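Local coordinates for Peptide/nickel transport system substrate-binding protein (Listeria monocytogenes serotype 1/2a, PDB 5KZT) that binds peptides and probably serves as the extracellular substrate-binding component of an oligopeptide (Opp) uptake system, delivering them for import across the membrane, at residues A[428-433]-A[513-518]; A[50-55]-A[160-165]; A[350-355]-A[392-397]. All coordinates share one frame; numbering follows the deposited sequence.

Contact 1 (A[428-433]-A[513-518]); sequences DYQDPS and NPFGPD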
ATOM      1  N   ASP A 428       4.608  -3.714  -2.884  1.00 14.46           N
ATOM      2  CA  ASP A 428       5.563  -2.645  -3.233  1.00 15.03           C
ATOM      3  C   ASP A 428       6.667  -3.105  -4.182  1.00 15.47           C
ATOM      4  O   ASP A 428       7.390  -2.268  -4.706  1.00 15.92           O
ATOM      5  CB  ASP A 428       6.181  -2.078  -1.957  1.00 14.98           C
ATOM      6  CG  ASP A 428       5.130  -1.600  -0.978  1.00 14.65           C
ATOM      7  OD1 ASP A 428       4.073  -1.118  -1.429  1.00 14.82           O
ATOM      8  OD2 ASP A 428       5.326  -1.749   0.239  1.00 15.40           O
ATOM      9  N   TYR A 429       6.769  -4.423  -4.387  1.00 15.37           N
ATOM     10  CA  TYR A 429       7.680  -5.038  -5.337  1.00 16.21           C
ATOM     11  C   TYR A 429       7.247  -6.491  -5.509  1.00 16.67           C
ATOM     12  O   TYR A 429       6.448  -6.983  -4.713  1.00 15.89           O
ATOM     13  CB  TYR A 429       9.131  -4.958  -4.850  1.00 16.04           C
ATOM     14  CG  TYR A 429       9.362  -5.523  -3.465  1.00 15.61           C
ATOM     15  CD1 TYR A 429       9.205  -4.730  -2.324  1.00 14.78           C
ATOM     16  CD2 TYR A 429       9.814  -6.832  -3.304  1.00 15.82           C
ATOM     17  CE1 TYR A 429       9.436  -5.243  -1.050  1.00 14.50           C
ATOM     18  CE2 TYR A 429      10.057  -7.347  -2.048  1.00 15.46           C
ATOM     19  CZ  TYR A 429       9.852  -6.559  -0.922  1.00 14.95           C
ATOM     20  OH  TYR A 429      10.102  -7.123   0.300  1.00 14.75           O
ATOM     21  N   GLN A 430       7.810  -7.167  -6.503  1.00 18.34           N
ATOM     22  CA  GLN A 430       7.303  -8.464  -6.939  1.00 19.70           C
ATOM     23  C   GLN A 430       8.044  -9.647  -6.309  1.00 19.75           C
ATOM     24  O   GLN A 430       8.890 -10.269  -6.921  1.00 20.27           O
ATOM     25  CB  GLN A 430       7.285  -8.536  -8.475  1.00 21.85           C
ATOM     26  CG  GLN A 430       6.374  -9.636  -8.993  1.00 23.85           C
ATOM     27  CD  GLN A 430       6.442  -9.793 -10.492  1.00 26.63           C
ATOM     28  OE1 GLN A 430       6.480  -8.791 -11.226  1.00 27.98           O
ATOM     29  NE2 GLN A 430       6.462 -11.071 -10.974  1.00 28.88           N
ATOM     30  N   ASP A 431       7.688  -9.936  -5.069  1.00 18.76           N
ATOM     31  CA  ASP A 431       8.286 -11.015  -4.292  1.00 18.91           C
ATOM     32  C   ASP A 431       7.345 -11.228  -3.101  1.00 17.72           C
ATOM     33  O   ASP A 431       6.717 -10.266  -2.651  1.00 16.88           O
ATOM     34  CB  ASP A 431       9.686 -10.581  -3.820  1.00 19.21           C
ATOM     35  CG  ASP A 431      10.413 -11.654  -3.022  1.00 19.79           C
ATOM     36  OD1 ASP A 431      11.122 -12.475  -3.629  1.00 21.23           O
ATOM     37  OD2 ASP A 431      10.286 -11.681  -1.786  1.00 19.70           O
ATOM     38  N   PRO A 432       7.222 -12.474  -2.580  1.00 17.62           N
ATOM     39  CA  PRO A 432       6.309 -12.693  -1.457  1.00 16.86           C
ATOM     40  C   PRO A 432       6.608 -11.885  -0.187  1.00 15.93           C
ATOM     41  O   PRO A 432       5.695 -11.598   0.588  1.00 15.16           O
ATOM     42  CB  PRO A 432       6.469 -14.192  -1.168  1.00 17.75           C
ATOM     43  CG  PRO A 432       6.926 -14.779  -2.452  1.00 18.86           C
ATOM     44  CD  PRO A 432       7.842 -13.742  -3.025  1.00 18.67           C
ATOM     45  N   SER A 433       7.873 -11.522   0.006  1.00 15.97           N
ATOM     46  CA  SER A 433       8.300 -10.766   1.183  1.00 15.67           C
ATOM     47  C   SER A 433       7.593  -9.433   1.364  1.00 15.00           C
ATOM     48  O   SER A 433       7.431  -8.988   2.501  1.00 14.93           O
ATOM     49  CB  SER A 433       9.821 -10.562   1.186  1.00 16.12           C
ATOM     50  OG  SER A 433      10.251  -9.763   0.091  1.00 16.52           O
ATOM     51  N   ASN A 513       0.198   0.766 -12.532  1.00 15.82           N
ATOM     52  CA  ASN A 513       1.384   0.039 -12.108  1.00 15.88           C
ATOM     53  C   ASN A 513       1.032  -1.263 -11.414  1.00 16.38           C
ATOM     54  O   ASN A 513       0.096  -1.293 -10.614  1.00 16.53           O
ATOM     55  CB  ASN A 513       2.213   0.945 -11.219  1.00 15.10           C
ATOM     56  CG  ASN A 513       2.664   2.200 -11.962  1.00 14.79           C
ATOM     57  OD1 ASN A 513       3.161   2.095 -13.078  1.00 16.07           O
ATOM     58  ND2 ASN A 513       2.479   3.369 -11.369  1.00 14.27           N
ATOM     59  N   PRO A 514       1.774  -2.359 -11.717  1.00 16.91           N
ATOM     60  CA  PRO A 514       1.467  -3.642 -11.089  1.00 17.57           C
ATOM     61  C   PRO A 514       1.893  -3.749  -9.625  1.00 16.78           C
ATOM     62  O   PRO A 514       1.493  -4.681  -8.959  1.00 17.31           O
ATOM     63  CB  PRO A 514       2.239  -4.645 -11.936  1.00 18.98           C
ATOM     64  CG  PRO A 514       3.389  -3.878 -12.478  1.00 18.73           C
ATOM     65  CD  PRO A 514       2.878  -2.472 -12.691  1.00 17.52           C
ATOM     66  N   PHE A 515       2.729  -2.828  -9.155  1.00 15.78           N
ATOM     67  CA  PHE A 515       3.114  -2.767  -7.741  1.00 15.26           C
ATOM     68  C   PHE A 515       3.634  -1.363  -7.510  1.00 14.72           C
ATOM     69  O   PHE A 515       3.769  -0.572  -8.457  1.00 14.42           O
ATOM     70  CB  PHE A 515       4.167  -3.834  -7.390  1.00 15.80           C
ATOM     71  CG  PHE A 515       5.367  -3.846  -8.304  1.00 16.22           C
ATOM     72  CD1 PHE A 515       6.408  -2.935  -8.124  1.00 15.99           C
ATOM     73  CD2 PHE A 515       5.464  -4.776  -9.338  1.00 17.51           C
ATOM     74  CE1 PHE A 515       7.513  -2.931  -8.961  1.00 16.80           C
ATOM     75  CE2 PHE A 515       6.568  -4.798 -10.182  1.00 18.28           C
ATOM     76  CZ  PHE A 515       7.597  -3.867 -10.000  1.00 18.09           C
ATOM     77  N   GLY A 516       3.895  -1.023  -6.266  1.00 14.64           N
ATOM     78  CA  GLY A 516       4.224   0.358  -5.929  1.00 14.75           C
ATOM     79  C   GLY A 516       3.028   1.298  -6.074  1.00 14.90           C
ATOM     80  O   GLY A 516       1.886   0.837  -6.187  1.00 14.80           O
ATOM     81  N   PRO A 517       3.272   2.631  -6.066  1.00 15.32           N
ATOM     82  CA  PRO A 517       2.183   3.596  -6.277  1.00 15.80           C
ATOM     83  C   PRO A 517       1.280   3.211  -7.455  1.00 16.44           C
ATOM     84  O   PRO A 517       1.779   2.798  -8.502  1.00 16.35           O
ATOM     85  CB  PRO A 517       2.923   4.898  -6.578  1.00 15.87           C
ATOM     86  CG  PRO A 517       4.228   4.766  -5.843  1.00 16.03           C
ATOM     87  CD  PRO A 517       4.572   3.298  -5.847  1.00 15.84           C
ATOM     88  N   ASP A 518      -0.028   3.342  -7.276  1.00 17.21           N
ATOM     89  CA  ASP A 518      -0.999   2.693  -8.167  1.00 18.89           C
ATOM     90  C   ASP A 518      -0.976   3.144  -9.642  1.00 17.61           C
ATOM     91  O   ASP A 518      -1.090   2.311 -10.545  1.00 17.25           O
ATOM     92  CB  ASP A 518      -2.403   2.841  -7.597  1.00 21.58           C
ATOM     93  CG  ASP A 518      -2.663   1.888  -6.422  1.00 24.72           C
ATOM     94  OD1 ASP A 518      -1.760   1.646  -5.584  1.00 28.03           O
ATOM     95  OD2 ASP A 518      -3.790   1.378  -6.318  1.00 30.08           O
TER
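The F515 ring lies against the backbone of D428, Y429 and Q430, with the amide N of Q430 over one face and, further toward the rim, the carbonyl carbon of Y429 4.3 Å above the plane. Y429 CA makes an off-centre CH-pi contact, 4.2 Å from the F515 ring centroid and 29° off the normal. The carbonyl oxygen of D428 approaches the same ring obliquely, D428 O standing 3.6 Å from F515 CD1. At the far end Q430, its CG anti to the backbone N (chi1 -161°), extends across the ring at about a right angle; its amide is turned 61° from the ring plane, and OE1 comes no nearer than 4.1 Å to F515 CE2. Between the two segments the contact is packing, closest in the backbone at D428 and G516, where D428 CA is 3.8 Å from G516 N; a backbone hydrogen bond between G516 and P427, just before D428, ties the loops. Y429 sends its side chain off from the other loop at the CB, and its ring stacks on Y156, while S433 OG sits in plane at its edge. S433 gives D431 OD2 both its hydroxyl proton and its backbone N-H, from opposite faces of the carboxylate; the second is a capping bond ahead of helix 433-436 (S433 N to D431 OD2, 3.0 Å). R473 adds a salt bridge to that oxygen. D428 belongs to the ligand site of this periplasmic-binding-protein fold: OD1 bonds to the backbone of the bound peptide and OD2 to Y113. The contact joins the loop between strand 420-425 and helix 433-436 to that between strands 511-512 and 519-520, with helix 157-161 touching Y429 and F515, helix 471-487 beside D431 to S433, and helix 36-45 beside N513, P517 and D518.

Contact 2 (A[50-55]-A[160-165]); sequences YALDKD and LFAFPT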
ATOM      1  N   TYR A  50      14.577   5.457 -10.289  1.00 16.39           N
ATOM      2  CA  TYR A  50      13.879   4.645 -11.277  1.00 16.55           C
ATOM      3  C   TYR A  50      12.400   4.957 -11.171  1.00 16.21           C
ATOM      4  O   TYR A  50      11.954   5.479 -10.167  1.00 15.35           O
ATOM      5  CB  TYR A  50      14.099   3.158 -11.008  1.00 16.53           C
ATOM      6  CG  TYR A  50      15.438   2.615 -11.479  1.00 17.04           C
ATOM      7  CD1 TYR A  50      16.621   2.943 -10.828  1.00 17.28           C
ATOM      8  CD2 TYR A  50      15.521   1.764 -12.591  1.00 17.86           C
ATOM      9  CE1 TYR A  50      17.847   2.449 -11.267  1.00 17.66           C
ATOM     10  CE2 TYR A  50      16.730   1.278 -13.027  1.00 18.39           C
ATOM     11  CZ  TYR A  50      17.882   1.619 -12.358  1.00 18.24           C
ATOM     12  OH  TYR A  50      19.069   1.129 -12.833  1.00 19.24           O
ATOM     13  N   ALA A  51      11.660   4.634 -12.216  1.00 16.65           N
ATOM     14  CA  ALA A  51      10.220   4.674 -12.195  1.00 16.90           C
ATOM     15  C   ALA A  51       9.708   3.566 -13.125  1.00 17.65           C
ATOM     16  O   ALA A  51      10.329   3.300 -14.160  1.00 18.13           O
ATOM     17  CB  ALA A  51       9.744   6.053 -12.637  1.00 17.13           C
ATOM     18  N   LEU A  52       8.601   2.912 -12.756  1.00 17.77           N
ATOM     19  CA  LEU A  52       8.008   1.843 -13.582  1.00 18.78           C
ATOM     20  C   LEU A  52       7.600   2.368 -14.947  1.00 19.74           C
ATOM     21  O   LEU A  52       6.956   3.402 -15.043  1.00 18.99           O
ATOM     22  CB  LEU A  52       6.790   1.203 -12.885  1.00 19.18           C
ATOM     23  CG  LEU A  52       7.137   0.018 -11.966  1.00 19.59           C
ATOM     24  CD1 LEU A  52       8.349   0.289 -11.106  1.00 19.50           C
ATOM     25  CD2 LEU A  52       5.945  -0.435 -11.131  1.00 19.54           C
ATOM     26  N   ASP A  53       8.009   1.646 -15.990  1.00 20.90           N
ATOM     27  CA  ASP A  53       7.663   1.956 -17.364  1.00 22.40           C
ATOM     28  C   ASP A  53       6.324   1.317 -17.765  1.00 23.55           C
ATOM     29  O   ASP A  53       5.647   0.679 -16.952  1.00 22.09           O
ATOM     30  CB  ASP A  53       8.810   1.554 -18.321  1.00 23.33           C
ATOM     31  CG  ASP A  53       8.962   0.038 -18.498  1.00 24.01           C
ATOM     32  OD1 ASP A  53       8.068  -0.735 -18.097  1.00 23.75           O
ATOM     33  OD2 ASP A  53       9.999  -0.376 -19.057  1.00 24.78           O
ATOM     34  N   LYS A  54       5.949   1.493 -19.028  1.00 24.91           N
ATOM     35  CA  LYS A  54       4.666   1.010 -19.522  1.00 26.61           C
ATOM     36  C   LYS A  54       4.472  -0.508 -19.401  1.00 26.88           C
ATOM     37  O   LYS A  54       3.344  -0.974 -19.365  1.00 27.94           O
ATOM     38  CB  LYS A  54       4.454   1.447 -20.981  1.00 28.69           C
ATOM     39  CG  LYS A  54       5.373   0.775 -21.991  1.00 30.92           C
ATOM     40  CD  LYS A  54       4.864   1.039 -23.407  1.00 33.24           C
ATOM     41  CE  LYS A  54       5.441   0.062 -24.406  1.00 35.46           C
ATOM     42  NZ  LYS A  54       6.857   0.383 -24.691  1.00 36.85           N
ATOM     43  N   ASP A  55       5.559  -1.273 -19.362  1.00 27.06           N
ATOM     44  CA  ASP A  55       5.478  -2.724 -19.143  1.00 27.68           C
ATOM     45  C   ASP A  55       5.621  -3.187 -17.694  1.00 25.75           C
ATOM     46  O   ASP A  55       5.703  -4.397 -17.449  1.00 25.47           O
ATOM     47  CB  ASP A  55       6.517  -3.437 -20.017  1.00 29.68           C
ATOM     48  CG  ASP A  55       6.229  -3.283 -21.481  1.00 31.96           C
ATOM     49  OD1 ASP A  55       5.031  -3.245 -21.865  1.00 32.94           O
ATOM     50  OD2 ASP A  55       7.210  -3.207 -22.250  1.00 34.49           O
ATOM     51  N   LEU A 160      12.704  -0.980  -5.402  1.00 13.83           N
ATOM     52  CA  LEU A 160      12.876  -0.087  -4.242  1.00 13.82           C
ATOM     53  C   LEU A 160      13.246   1.322  -4.695  1.00 14.04           C
ATOM     54  O   LEU A 160      12.660   2.301  -4.209  1.00 13.89           O
ATOM     55  CB  LEU A 160      13.889  -0.628  -3.234  1.00 13.95           C
ATOM     56  CG  LEU A 160      13.554  -2.011  -2.647  1.00 14.25           C
ATOM     57  CD1 LEU A 160      14.638  -2.521  -1.703  1.00 14.71           C
ATOM     58  CD2 LEU A 160      12.217  -1.994  -1.910  1.00 14.02           C
ATOM     59  N   PHE A 161      14.178   1.433  -5.641  1.00 14.60           N
ATOM     60  CA  PHE A 161      14.575   2.755  -6.169  1.00 15.07           C
ATOM     61  C   PHE A 161      13.386   3.504  -6.814  1.00 15.00           C
ATOM     62  O   PHE A 161      13.375   4.719  -6.879  1.00 15.56           O
ATOM     63  CB  PHE A 161      15.673   2.627  -7.216  1.00 15.73           C
ATOM     64  CG  PHE A 161      16.996   2.124  -6.711  1.00 16.01           C
ATOM     65  CD1 PHE A 161      17.365   2.181  -5.357  1.00 15.88           C
ATOM     66  CD2 PHE A 161      17.917   1.622  -7.626  1.00 16.69           C
ATOM     67  CE1 PHE A 161      18.610   1.724  -4.943  1.00 16.37           C
ATOM     68  CE2 PHE A 161      19.166   1.176  -7.205  1.00 17.00           C
ATOM     69  CZ  PHE A 161      19.508   1.231  -5.866  1.00 16.76           C
ATOM     70  N   ALA A 162      12.393   2.763  -7.281  1.00 14.98           N
ATOM     71  CA  ALA A 162      11.166   3.330  -7.819  1.00 14.97           C
ATOM     72  C   ALA A 162      10.067   3.579  -6.761  1.00 14.50           C
ATOM     73  O   ALA A 162       8.957   3.989  -7.108  1.00 14.77           O
ATOM     74  CB  ALA A 162      10.638   2.403  -8.900  1.00 15.22           C
ATOM     75  N   PHE A 163      10.364   3.338  -5.490  1.00 13.85           N
ATOM     76  CA  PHE A 163       9.358   3.432  -4.437  1.00 13.63           C
ATOM     77  C   PHE A 163       9.536   4.748  -3.662  1.00 13.39           C
ATOM     78  O   PHE A 163      10.664   5.144  -3.378  1.00 13.52           O
ATOM     79  CB  PHE A 163       9.461   2.215  -3.513  1.00 13.39           C
ATOM     80  CG  PHE A 163       8.293   2.062  -2.603  1.00 13.33           C
ATOM     81  CD1 PHE A 163       7.090   1.554  -3.091  1.00 13.45           C
ATOM     82  CD2 PHE A 163       8.362   2.468  -1.268  1.00 13.13           C
ATOM     83  CE1 PHE A 163       5.985   1.447  -2.259  1.00 13.19           C
ATOM     84  CE2 PHE A 163       7.259   2.348  -0.435  1.00 13.19           C
ATOM     85  CZ  PHE A 163       6.065   1.844  -0.939  1.00 13.24           C
ATOM     86  N   PRO A 164       8.431   5.441  -3.317  1.00 13.53           N
ATOM     87  CA  PRO A 164       8.577   6.800  -2.769  1.00 13.72           C
ATOM     88  C   PRO A 164       9.523   7.026  -1.572  1.00 13.45           C
ATOM     89  O   PRO A 164      10.132   8.083  -1.489  1.00 13.92           O
ATOM     90  CB  PRO A 164       7.138   7.171  -2.417  1.00 13.80           C
ATOM     91  CG  PRO A 164       6.384   6.552  -3.530  1.00 13.56           C
ATOM     92  CD  PRO A 164       7.018   5.182  -3.651  1.00 13.63           C
ATOM     93  N   THR A 165       9.678   6.038  -0.697  1.00 13.13           N
ATOM     94  CA  THR A 165      10.557   6.174   0.471  1.00 13.34           C
ATOM     95  C   THR A 165      12.023   6.413   0.076  1.00 13.28           C
ATOM     96  O   THR A 165      12.789   6.995   0.846  1.00 13.60           O
ATOM     97  CB  THR A 165      10.471   4.942   1.410  1.00 13.26           C
ATOM     98  OG1 THR A 165       9.164   4.363   1.329  1.00 13.62           O
ATOM     99  CG2 THR A 165      10.785   5.341   2.868  1.00 13.52           C
TER
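Y50 leads this contact, packing against F161 and A162 in the region of helix 157-161; its own strand, 50-52, forms a two-stranded antiparallel beta hairpin with strand 58-60. The phenol ring lies alongside the F161 ring and points the same way, with the planes inclined by 32° and the centroids 5.9 Å apart, an oblique pairing. The CD1-CE1 side of the tyrosine does the touching: Y50 CD1 and Y50 CE1 are each 3.7 Å from F161 CD2, and CD1 lies at the edge of the phenylalanine, near its plane. Beyond F161, W101 of helix 94-105 continues the packing, while P58 and I60 of the partner strand touch Y50. Closer to the main chain, Y50 CB stands 4.1 Å from A162 CB. The backbone also takes part: A162 CA directs its hydrogen at Y50 O in a CA-H...O contact of 3.3 Å, with an angle of 144° at the hydrogen. The next residue, A51, turns its methyl away and contributes its CA, 4.0 Å from A162 CB; its backbone bonds to A59 in the hairpin. L52 then reaches back with one branch, so the alanine methyl is met by strand residues 50, 51 and 52 in turn, the last through L52 CD1 at 3.8 Å from A162 CB.

Contact 3 (A[350-355]-A[392-397]); sequences EAQKAW and KNLDGL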
ATOM      1  N   GLU A 350     -16.225 -25.866  12.034  1.00 35.54           N
ATOM      2  CA  GLU A 350     -14.893 -25.725  12.632  1.00 35.11           C
ATOM      3  C   GLU A 350     -14.752 -24.400  13.389  1.00 33.16           C
ATOM      4  O   GLU A 350     -14.075 -24.364  14.402  1.00 32.51           O
ATOM      5  CB  GLU A 350     -13.769 -25.898  11.603  1.00 35.40           C
ATOM      6  CG  GLU A 350     -13.469 -27.353  11.250  1.00 37.70           C
ATOM      7  CD  GLU A 350     -12.900 -28.160  12.411  1.00 39.05           C
ATOM      8  OE1 GLU A 350     -12.095 -27.628  13.205  1.00 39.51           O
ATOM      9  OE2 GLU A 350     -13.262 -29.344  12.533  1.00 42.45           O
ATOM     10  N   ALA A 351     -15.400 -23.338  12.896  1.00 31.54           N
ATOM     11  CA  ALA A 351     -15.480 -22.046  13.611  1.00 30.02           C
ATOM     12  C   ALA A 351     -16.155 -22.162  14.980  1.00 29.97           C
ATOM     13  O   ALA A 351     -15.676 -21.609  15.971  1.00 29.23           O
ATOM     14  CB  ALA A 351     -16.220 -21.011  12.777  1.00 29.52           C
ATOM     15  N   GLN A 352     -17.274 -22.868  15.007  1.00 30.90           N
ATOM     16  CA  GLN A 352     -18.063 -23.066  16.224  1.00 31.84           C
ATOM     17  C   GLN A 352     -17.328 -23.946  17.245  1.00 32.39           C
ATOM     18  O   GLN A 352     -17.419 -23.695  18.439  1.00 32.51           O
ATOM     19  CB  GLN A 352     -19.460 -23.630  15.883  1.00 32.99           C
ATOM     20  CG  GLN A 352     -20.352 -22.575  15.236  1.00 32.88           C
ATOM     21  CD  GLN A 352     -21.630 -23.114  14.608  1.00 34.26           C
ATOM     22  OE1 GLN A 352     -21.782 -24.318  14.371  1.00 34.97           O
ATOM     23  NE2 GLN A 352     -22.567 -22.204  14.330  1.00 34.39           N
ATOM     24  N   LYS A 353     -16.598 -24.951  16.761  1.00 32.78           N
ATOM     25  CA  LYS A 353     -15.701 -25.752  17.603  1.00 33.66           C
ATOM     26  C   LYS A 353     -14.654 -24.857  18.301  1.00 31.86           C
ATOM     27  O   LYS A 353     -14.496 -24.918  19.522  1.00 32.32           O
ATOM     28  CB  LYS A 353     -14.994 -26.842  16.771  1.00 34.83           C
ATOM     29  CG  LYS A 353     -14.081 -27.748  17.594  1.00 36.79           C
ATOM     30  CD  LYS A 353     -13.410 -28.857  16.795  1.00 38.08           C
ATOM     31  CE  LYS A 353     -12.906 -29.937  17.751  1.00 40.28           C
ATOM     32  NZ  LYS A 353     -11.772 -30.732  17.204  1.00 40.92           N
ATOM     33  N   ALA A 354     -13.961 -24.033  17.519  1.00 30.08           N
ATOM     34  CA  ALA A 354     -12.977 -23.089  18.061  1.00 28.72           C
ATOM     35  C   ALA A 354     -13.624 -22.084  19.015  1.00 28.35           C
ATOM     36  O   ALA A 354     -13.061 -21.759  20.052  1.00 28.29           O
ATOM     37  CB  ALA A 354     -12.262 -22.349  16.930  1.00 27.53           C
ATOM     38  N   TRP A 355     -14.806 -21.584  18.652  1.00 28.03           N
ATOM     39  CA  TRP A 355     -15.538 -20.632  19.491  1.00 27.85           C
ATOM     40  C   TRP A 355     -15.859 -21.206  20.881  1.00 29.11           C
ATOM     41  O   TRP A 355     -15.544 -20.575  21.896  1.00 28.98           O
ATOM     42  CB  TRP A 355     -16.814 -20.202  18.768  1.00 27.73           C
ATOM     43  CG  TRP A 355     -17.694 -19.242  19.488  1.00 27.66           C
ATOM     44  CD1 TRP A 355     -18.971 -19.468  19.883  1.00 28.78           C
ATOM     45  CD2 TRP A 355     -17.402 -17.887  19.837  1.00 27.13           C
ATOM     46  NE1 TRP A 355     -19.496 -18.351  20.472  1.00 28.86           N
ATOM     47  CE2 TRP A 355     -18.551 -17.362  20.463  1.00 27.65           C
ATOM     48  CE3 TRP A 355     -16.283 -17.057  19.673  1.00 26.21           C
ATOM     49  CZ2 TRP A 355     -18.609 -16.066  20.955  1.00 27.54           C
ATOM     50  CZ3 TRP A 355     -16.341 -15.766  20.163  1.00 25.94           C
ATOM     51  CH2 TRP A 355     -17.497 -15.282  20.799  1.00 26.61           C
ATOM     52  N   LYS A 392     -24.594 -14.211  13.719  1.00 29.96           N
ATOM     53  CA  LYS A 392     -25.477 -15.357  13.494  1.00 31.92           C
ATOM     54  C   LYS A 392     -24.771 -16.693  13.755  1.00 31.48           C
ATOM     55  O   LYS A 392     -25.404 -17.629  14.215  1.00 33.00           O
ATOM     56  CB  LYS A 392     -26.101 -15.336  12.094  1.00 33.45           C
ATOM     57  CG  LYS A 392     -25.221 -15.896  10.986  1.00 33.84           C
ATOM     58  CD  LYS A 392     -25.944 -15.931   9.652  1.00 35.93           C
ATOM     59  CE  LYS A 392     -25.025 -16.462   8.566  1.00 36.26           C
ATOM     60  NZ  LYS A 392     -25.558 -16.084   7.233  1.00 38.03           N
ATOM     61  N   ASN A 393     -23.474 -16.774  13.452  1.00 29.87           N
ATOM     62  CA  ASN A 393     -22.720 -18.038  13.529  1.00 30.00           C
ATOM     63  C   ASN A 393     -22.118 -18.339  14.916  1.00 29.73           C
ATOM     64  O   ASN A 393     -21.938 -19.508  15.250  1.00 29.90           O
ATOM     65  CB  ASN A 393     -21.604 -18.086  12.463  1.00 29.24           C
ATOM     66  CG  ASN A 393     -22.140 -18.276  11.036  1.00 30.16           C
ATOM     67  OD1 ASN A 393     -23.155 -18.913  10.832  1.00 31.79           O
ATOM     68  ND2 ASN A 393     -21.420 -17.754  10.048  1.00 29.48           N
ATOM     69  N   LEU A 394     -21.816 -17.299  15.698  1.00 28.48           N
ATOM     70  CA  LEU A 394     -21.116 -17.443  16.964  1.00 28.75           C
ATOM     71  C   LEU A 394     -21.944 -16.897  18.140  1.00 29.64           C
ATOM     72  O   LEU A 394     -21.879 -15.707  18.462  1.00 29.26           O
ATOM     73  CB  LEU A 394     -19.766 -16.728  16.878  1.00 27.27           C
ATOM     74  CG  LEU A 394     -18.803 -17.181  15.782  1.00 26.83           C
ATOM     75  CD1 LEU A 394     -17.516 -16.403  15.940  1.00 25.91           C
ATOM     76  CD2 LEU A 394     -18.520 -18.676  15.846  1.00 28.16           C
ATOM     77  N   ASP A 395     -22.688 -17.790  18.795  1.00 31.49           N
ATOM     78  CA  ASP A 395     -23.649 -17.434  19.857  1.00 32.78           C
ATOM     79  C   ASP A 395     -22.945 -16.761  21.024  1.00 31.93           C
ATOM     80  O   ASP A 395     -21.974 -17.301  21.553  1.00 31.42           O
ATOM     81  CB  ASP A 395     -24.373 -18.680  20.387  1.00 35.28           C
ATOM     82  CG  ASP A 395     -25.255 -19.367  19.342  1.00 36.95           C
ATOM     83  OD1 ASP A 395     -25.632 -18.747  18.331  1.00 37.55           O
ATOM     84  OD2 ASP A 395     -25.583 -20.556  19.542  1.00 38.62           O
ATOM     85  N   GLY A 396     -23.453 -15.596  21.424  1.00 31.80           N
ATOM     86  CA  GLY A 396     -22.861 -14.789  22.489  1.00 31.69           C
ATOM     87  C   GLY A 396     -21.855 -13.749  22.019  1.00 30.14           C
ATOM     88  O   GLY A 396     -21.227 -13.086  22.835  1.00 30.76           O
ATOM     89  N   LEU A 397     -21.686 -13.594  20.710  1.00 28.92           N
ATOM     90  CA  LEU A 397     -20.770 -12.594  20.165  1.00 27.44           C
ATOM     91  C   LEU A 397     -21.567 -11.367  19.737  1.00 27.35           C
ATOM     92  O   LEU A 397     -22.534 -11.483  18.978  1.00 27.19           O
ATOM     93  CB  LEU A 397     -19.987 -13.168  18.977  1.00 26.80           C
ATOM     94  CG  LEU A 397     -18.975 -12.227  18.312  1.00 25.83           C
ATOM     95  CD1 LEU A 397     -17.836 -11.855  19.243  1.00 25.78           C
ATOM     96  CD2 LEU A 397     -18.421 -12.851  17.045  1.00 25.59           C
TER
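Helix 348-362, in an alpha/beta part of the binding-protein fold, packs through W355 and Q352 on the C-terminal end of helix 377-393 and the type II beta turn L394-L397 that leads into strand 397-404. L394 spreads over one indole face: its CB stands 3.8 Å from the centroid of the five-membered ring of W355 and only 9° off the normal, a CH-pi contact. Past it, L394 CD2 reaches W355 CB at 3.7 Å. The indole swings out to the turn because CG lies anti to the backbone N. Its far corner packs on L397, W355 CH2 being 3.7 Å from L397 CB. Helix 291-299 also lines this interface, through A296 against W355 and I297 against L397. Two side-chain N-H groups hold main-chain carbonyls here. Q352 NE2 donates to N393 O at 2.9 Å, nearly straight at 169°, on a lone pair in the carbonyl plane. W355 NE1 donates to D395 O, also at 2.9 Å; that oxygen lies in the indole plane, yet the N-H meets it from above the carbonyl plane, 36° out.

How the contacts relate
Contacts 1 and 2 adjoin, their centres 10 Å apart, whereas contact 3 is remote: its nearest atoms lie about 27 Å from contact 1 and about 34 Å from contact 2, and it stands across the chain's centre from contact 2. Several meetings knit the first two together. F163, in segment 160-165 but not itself touching 50-55, places CE1 3.3 Å from D428 OD1, the oxygen that holds the peptide backbone; L52 CD2 reaches F515 O at 3.5 Å; and P517 CG rests 3.6 Å from P164 CD. Contact 1 thus reaches the bound peptide through D428, and contact 3 is structural packing well away from that residue.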